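Local coordinates for protein Cap5O (Staphylococcus aureus, PDB 3OJO) that probably oxidises UDP-N-acetyl-mannosamine with NAD as cofactor, as a dehydrogenase involved in capsular polysaccharide biosynthesis, at residues C187-A190 with G191-V194; E205-A208 with R209-E212; A271-P274 with Y275-I278. All blocks are in the same frame, centred on the assembly; numbering follows the deposited sequence.

Contact 1 of 3, residues C187-A190 with G191-V194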
# COMPACT_ATOMS: atom_id res chain seq x y z
N CYS B 187 -14.50 23.12 -20.49
CA CYS B 187 -13.66 22.06 -21.05
C CYS B 187 -14.27 20.70 -20.73
O CYS B 187 -14.36 19.84 -21.62
CB CYS B 187 -12.23 22.17 -20.53
SG CYS B 187 -11.37 23.71 -20.98
N ILE B 188 -14.77 20.55 -19.48
CA ILE B 188 -15.45 19.34 -19.01
C ILE B 188 -16.67 19.04 -19.88
O ILE B 188 -16.88 17.88 -20.26
CB ILE B 188 -15.81 19.43 -17.49
CG1 ILE B 188 -14.54 19.61 -16.63
CG2 ILE B 188 -16.59 18.20 -17.03
CD1 ILE B 188 -14.75 20.23 -15.18
N GLU B 189 -17.46 20.07 -20.22
CA GLU B 189 -18.66 19.94 -21.05
C GLU B 189 -18.32 19.53 -22.48
O GLU B 189 -19.03 18.68 -23.05
CB GLU B 189 -19.51 21.22 -21.02
CG GLU B 189 -20.18 21.49 -19.68
CD GLU B 189 -21.06 20.39 -19.13
OE1 GLU B 189 -21.94 19.90 -19.88
OE2 GLU B 189 -20.86 20.00 -17.96
N ALA B 190 -17.23 20.10 -23.03
CA ALA B 190 -16.72 19.78 -24.36
C ALA B 190 -16.25 18.31 -24.45
O ALA B 190 -16.52 17.64 -25.46
CB ALA B 190 -15.60 20.73 -24.72
N GLY B 191 -15.60 17.83 -23.38
CA GLY B 191 -15.14 16.45 -23.24
C GLY B 191 -16.28 15.47 -23.24
O GLY B 191 -16.22 14.45 -23.94
N LYS B 192 -17.36 15.78 -22.49
CA LYS B 192 -18.57 14.96 -22.42
C LYS B 192 -19.23 14.86 -23.79
O LYS B 192 -19.70 13.79 -24.16
CB LYS B 192 -19.59 15.53 -21.42
CG LYS B 192 -19.14 15.53 -19.95
CD LYS B 192 -20.32 15.54 -18.98
CE LYS B 192 -21.03 16.87 -18.90
NZ LYS B 192 -22.26 16.80 -18.07
N ARG B 193 -19.24 15.99 -24.54
CA ARG B 193 -19.81 16.09 -25.88
C ARG B 193 -19.16 15.07 -26.83
O ARG B 193 -19.85 14.34 -27.57
CB ARG B 193 -19.68 17.53 -26.42
CG ARG B 193 -20.98 18.34 -26.34
CD ARG B 193 -20.74 19.82 -26.57
NE ARG B 193 -21.09 20.59 -25.37
CZ ARG B 193 -20.50 21.72 -24.99
NH1 ARG B 193 -19.51 22.24 -25.72
NH2 ARG B 193 -20.88 22.34 -23.88
N VAL B 194 -17.82 14.97 -26.74
CA VAL B 194 -17.01 14.08 -27.58
C VAL B 194 -17.28 12.61 -27.29
O VAL B 194 -17.69 11.88 -28.18
CB VAL B 194 -15.51 14.47 -27.54
CG1 VAL B 194 -14.66 13.49 -28.35
CG2 VAL B 194 -15.31 15.89 -28.04

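Contact 2 of 3, residues E205-A208 with R209-E212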
# COMPACT_ATOMS: atom_id res chain seq x y z
N GLU B 205 -16.72 13.62 -13.84
CA GLU B 205 -16.34 15.00 -14.11
C GLU B 205 -15.42 15.49 -13.03
O GLU B 205 -15.73 15.39 -11.85
CB GLU B 205 -17.57 15.91 -14.17
CG GLU B 205 -18.55 15.56 -15.28
CD GLU B 205 -19.84 16.36 -15.23
OE1 GLU B 205 -19.80 17.51 -14.75
OE2 GLU B 205 -20.88 15.82 -15.66
N THR B 206 -14.28 16.06 -13.45
CA THR B 206 -13.27 16.61 -12.55
C THR B 206 -12.38 17.57 -13.31
O THR B 206 -12.57 17.72 -14.50
CB THR B 206 -12.51 15.48 -11.80
OG1 THR B 206 -11.57 16.10 -10.94
CG2 THR B 206 -11.80 14.49 -12.73
N ASP B 207 -11.42 18.20 -12.63
CA ASP B 207 -10.46 19.07 -13.31
C ASP B 207 -9.23 18.24 -13.77
O ASP B 207 -8.98 17.14 -13.26
CB ASP B 207 -10.09 20.31 -12.47
CG ASP B 207 -9.33 20.04 -11.18
OD1 ASP B 207 -9.19 18.85 -10.82
OD2 ASP B 207 -8.80 21.01 -10.59
N ALA B 208 -8.51 18.77 -14.77
CA ALA B 208 -7.36 18.14 -15.40
C ALA B 208 -6.30 17.64 -14.40
O ALA B 208 -5.88 16.49 -14.52
CB ALA B 208 -6.75 19.06 -16.44
N ARG B 209 -5.93 18.46 -13.40
CA ARG B 209 -4.94 18.09 -12.38
C ARG B 209 -5.36 16.87 -11.54
O ARG B 209 -4.50 16.06 -11.20
CB ARG B 209 -4.53 19.30 -11.52
CG ARG B 209 -5.62 19.84 -10.55
CD ARG B 209 -5.18 21.12 -9.87
NE ARG B 209 -5.18 22.26 -10.80
CZ ARG B 209 -4.51 23.40 -10.60
NH1 ARG B 209 -3.79 23.57 -9.51
NH2 ARG B 209 -4.55 24.36 -11.51
N THR B 210 -6.67 16.73 -11.22
CA THR B 210 -7.21 15.61 -10.45
C THR B 210 -7.18 14.34 -11.28
O THR B 210 -6.84 13.29 -10.74
CB THR B 210 -8.60 15.96 -9.88
OG1 THR B 210 -8.46 17.10 -9.02
CG2 THR B 210 -9.23 14.81 -9.08
N ALA B 211 -7.50 14.44 -12.58
CA ALA B 211 -7.49 13.33 -13.53
C ALA B 211 -6.05 12.80 -13.70
O ALA B 211 -5.84 11.57 -13.78
CB ALA B 211 -8.03 13.80 -14.89
N GLU B 212 -5.07 13.72 -13.82
CA GLU B 212 -3.67 13.37 -13.97
C GLU B 212 -3.16 12.63 -12.70
O GLU B 212 -2.69 11.51 -12.81
CB GLU B 212 -2.81 14.61 -14.25
CG GLU B 212 -3.16 15.36 -15.53
CD GLU B 212 -2.57 16.76 -15.66
OE1 GLU B 212 -2.44 17.46 -14.64
OE2 GLU B 212 -2.29 17.16 -16.81

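Contact 3 of 3, residues A271-P274 with Y275-I278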
# COMPACT_ATOMS: atom_id res chain seq x y z
N ALA B 271 3.44 8.86 -10.30
CA ALA B 271 2.96 10.17 -9.83
C ALA B 271 4.10 11.16 -9.49
O ALA B 271 4.09 11.85 -8.46
CB ALA B 271 2.02 9.98 -8.63
N VAL B 272 5.09 11.25 -10.39
CA VAL B 272 6.23 12.14 -10.22
C VAL B 272 6.47 12.96 -11.47
O VAL B 272 6.68 12.39 -12.55
CB VAL B 272 7.51 11.45 -9.69
CG1 VAL B 272 7.46 11.27 -8.18
CG2 VAL B 272 7.77 10.12 -10.40
N ASP B 273 6.38 14.28 -11.34
CA ASP B 273 6.68 15.17 -12.46
C ASP B 273 8.21 15.36 -12.45
O ASP B 273 8.81 15.52 -11.37
CB ASP B 273 5.88 16.48 -12.39
CG ASP B 273 6.39 17.50 -11.39
OD1 ASP B 273 5.92 17.47 -10.24
OD2 ASP B 273 7.25 18.32 -11.77
N PRO B 274 8.88 15.25 -13.63
CA PRO B 274 10.35 15.37 -13.66
C PRO B 274 10.95 16.58 -12.93
O PRO B 274 11.99 16.45 -12.29
CB PRO B 274 10.67 15.37 -15.16
CG PRO B 274 9.53 14.62 -15.79
CD PRO B 274 8.33 15.02 -14.99
N TYR B 275 10.25 17.72 -12.99
CA TYR B 275 10.71 18.95 -12.36
C TYR B 275 10.41 19.11 -10.86
O TYR B 275 11.27 18.77 -10.05
CB TYR B 275 10.35 20.19 -13.21
CG TYR B 275 10.90 21.48 -12.65
CD1 TYR B 275 12.27 21.74 -12.67
CD2 TYR B 275 10.07 22.43 -12.06
CE1 TYR B 275 12.79 22.91 -12.11
CE2 TYR B 275 10.58 23.59 -11.50
CZ TYR B 275 11.94 23.85 -11.56
OH TYR B 275 12.44 25.01 -11.01
N PHE B 276 9.24 19.68 -10.49
CA PHE B 276 8.82 20.01 -9.12
C PHE B 276 9.19 19.03 -8.01
O PHE B 276 9.84 19.43 -7.04
CB PHE B 276 7.32 20.32 -9.06
CG PHE B 276 6.84 21.52 -9.85
CD1 PHE B 276 6.83 22.79 -9.28
CD2 PHE B 276 6.33 21.37 -11.13
CE1 PHE B 276 6.37 23.89 -9.99
CE2 PHE B 276 5.87 22.48 -11.85
CZ PHE B 276 5.89 23.73 -11.27
N ILE B 277 8.78 17.75 -8.14
CA ILE B 277 8.99 16.72 -7.10
C ILE B 277 10.18 15.75 -7.28
O ILE B 277 10.17 14.65 -6.71
CB ILE B 277 7.66 16.05 -6.65
CG1 ILE B 277 6.91 15.44 -7.86
CG2 ILE B 277 6.79 17.05 -5.85
CD1 ILE B 277 5.83 14.52 -7.55
N ILE B 278 11.20 16.17 -8.05
CA ILE B 278 12.46 15.44 -8.28
C ILE B 278 13.60 16.47 -8.27
O ILE B 278 14.55 16.31 -7.50
CB ILE B 278 12.49 14.54 -9.57
CG1 ILE B 278 11.35 13.49 -9.59
CG2 ILE B 278 13.87 13.85 -9.72
CD1 ILE B 278 11.15 12.80 -10.90

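Contact 1 of 3, residues C187-A190 with G191-V194
Lys192 runs back along helix 185-195 toward Glu189, the two side chains lying side by side and pointing the same way. Its CB rests 3.6 Å from Glu189 O, and CG, one bond further out, comes within 3.3 Å of Ile188 O, the carbonyl that also accepts from Lys192 N. Because CG stands opposite the carbonyl carbon (chi1 -65°), the chain leaves toward the preceding turn; a bend at chi3 then brings CE to 3.3 Å from Glu189 OE2, with OE1 equally near. At the tip, NZ forms a salt bridge to Glu189 OE2 at 3.5 Å. NZ has a stronger partner in Glu205, on the strand that follows the helix, so Lys192 serves two carboxylates. The Glu189 chain meets it by bending at chi2.

Arg193 reaches back to Glu189 nearer the backbone. Its guanidinium lies with one face over Glu189 O, which is displaced toward the rim of the group, while NH2 approaches Glu189 CB at 3.4 Å. Beneath these side chains runs ordinary helical pairing of residues four apart, from Gly191 N to Cys187 O at 2.9 Å through to Val194 N to Ala190 O at 3.2 Å.

The helix is the crossover of a beta-alpha-beta unit between strands 178-182 and 203-207 in the NAD-binding domain. Its inner side packs on the sheet: Cys187 and Ala190 touch Tyr156, Ala190 also meets Thr124, and Val194 meets Ile126. The contact is thus divided, with small and apolar groups against the strands and charged chains on the face turned from the sheet, where the ammonium of Lys192, flanked by Glu189 and Glu205, would partly offset the mutual repulsion of their carboxylates.

Contact 2 of 3, residues E205-A208 with R209-E212
Asp207 and Thr210 meet through their side chains at the start of helix 208-238. Among the side-chain hydrogen bonds, the hydroxyl OG1 of Thr210 donates to Asp207 OD1 at 2.6 Å, and OD1 accepts with its syn lone pair, on the side of the other carboxylate oxygen. The same OD1 receives a weak capping bond from Thr210 N at 3.3 Å, so one oxygen grips both the amide and the hydroxyl of a single residue. Asp207 CG sits between its backbone N and carbonyl carbon (chi1 66°), which turns the carboxylate over the first helical turn. Further along, Glu212 sends both carboxylate oxygens to the backbone amides of Lys134 and Met136.

Backbone bonds run beside these: Ala211 N donates to Asp207 O at 3.2 Å and Glu212 N to Ala208 O at 3.0 Å, whereas Thr210 N reaches Asp207 O only weakly. Asp207 is thereby the N-cap at the junction where strand 203-207, an edge strand of the Rossmann-type sheet within this chain, turns into the long helix 208-238. Thr206 and Ala208 pair with strand 178-182 through backbone bonds to Ile180 and Gly182.

The charged pair across the junction is looser. Asp207 OD2 and Arg209 NE form a long salt bridge at 3.8 Å, with carboxylate and guanidinium planes 18° apart; OD2 lies nearer the aliphatic part of the chain, 3.4 Å from Arg209 CG.

By van der Waals contact, Thr206 OG1 comes within 3.2 Å of Thr210 CB, the two chains crossing obliquely. The second subunit covers this side: its Asn240 O is the stronger partner of Arg209 NH1, its Met249 packs on Thr206 and its Val246 on Thr210.

Contact 3 of 3, residues A271-P274 with Y275-I278
Asp273 and Phe276 face each other across a bend where an extended loop becomes helical. Asp273 is still extended, with phi/psi of -84°/134°, and Pro274 has helical angles. The helix that follows is weakly bonded and has a wider, pi-type turn at 275-278; within it Ile278 N also donates to Tyr275 O, three residues back, at 3.3 Å.

The carboxylate of Asp273 folds over this turn. OD2 accepts from Phe276 N at 2.7 Å, a short but strongly bent and therefore weak capping bond, and it also lies 3.2 Å from Phe276 CD2, at the edge of the ring and near its plane. The other oxygen, OD1, comes within 3.3 Å of Ile277 CG1, so the two oxygens meet different residues of the turn.

Ile277 carries the apolar part. With chi1 at 56°, its CG1 branch lies between backbone N and carbonyl carbon and is directed back along the loop: CD1 reaches 3.3 Å from Ala271 O and 3.7 Å from Val272 CG1, the Val272 and Ile277 chains crossing at about a right angle. Ile278 comes in beside it, its CD1 4.1 Å from Val272 CB and its CB 3.4 Å from Pro274 O. Val272 and Ile278 both pack on Tyr100 as well, and Val272 O accepts from the hydroxyl of Ser102.

Leu239 of the second subunit packs on Asp273 and Phe276, and Ile235 of that subunit on Ile277, which places this turn at the dimer interface. The loop lies just beyond Cys269, the disulfide partner of Cys103, and leads into helix 275-280 of the central domain through an aspartate that caps the turn, though weakly, followed by a proline with helical angles, an order often found where a helix begins.

In the fold
All three contacts are local and follow one another in series, each made by two segments that follow directly on one another, so none nests in or crosses another. Contact 1 takes up most of helix 185-195 in the NAD-binding domain. The chain then enters strand 203-207, and contact 2 closes the turn into helix 208-238; these two touch, Ile188 packing on Thr206 as well as on Glu205, with centres 13 Å apart. Contact 3 comes later, at the entry to helix 275-280 in the central domain, its nearest atoms about 6 Å from those of contact 2 and about 20 Å from those of contact 1. Contacts 2 and 3 both face Leu239 of the second subunit.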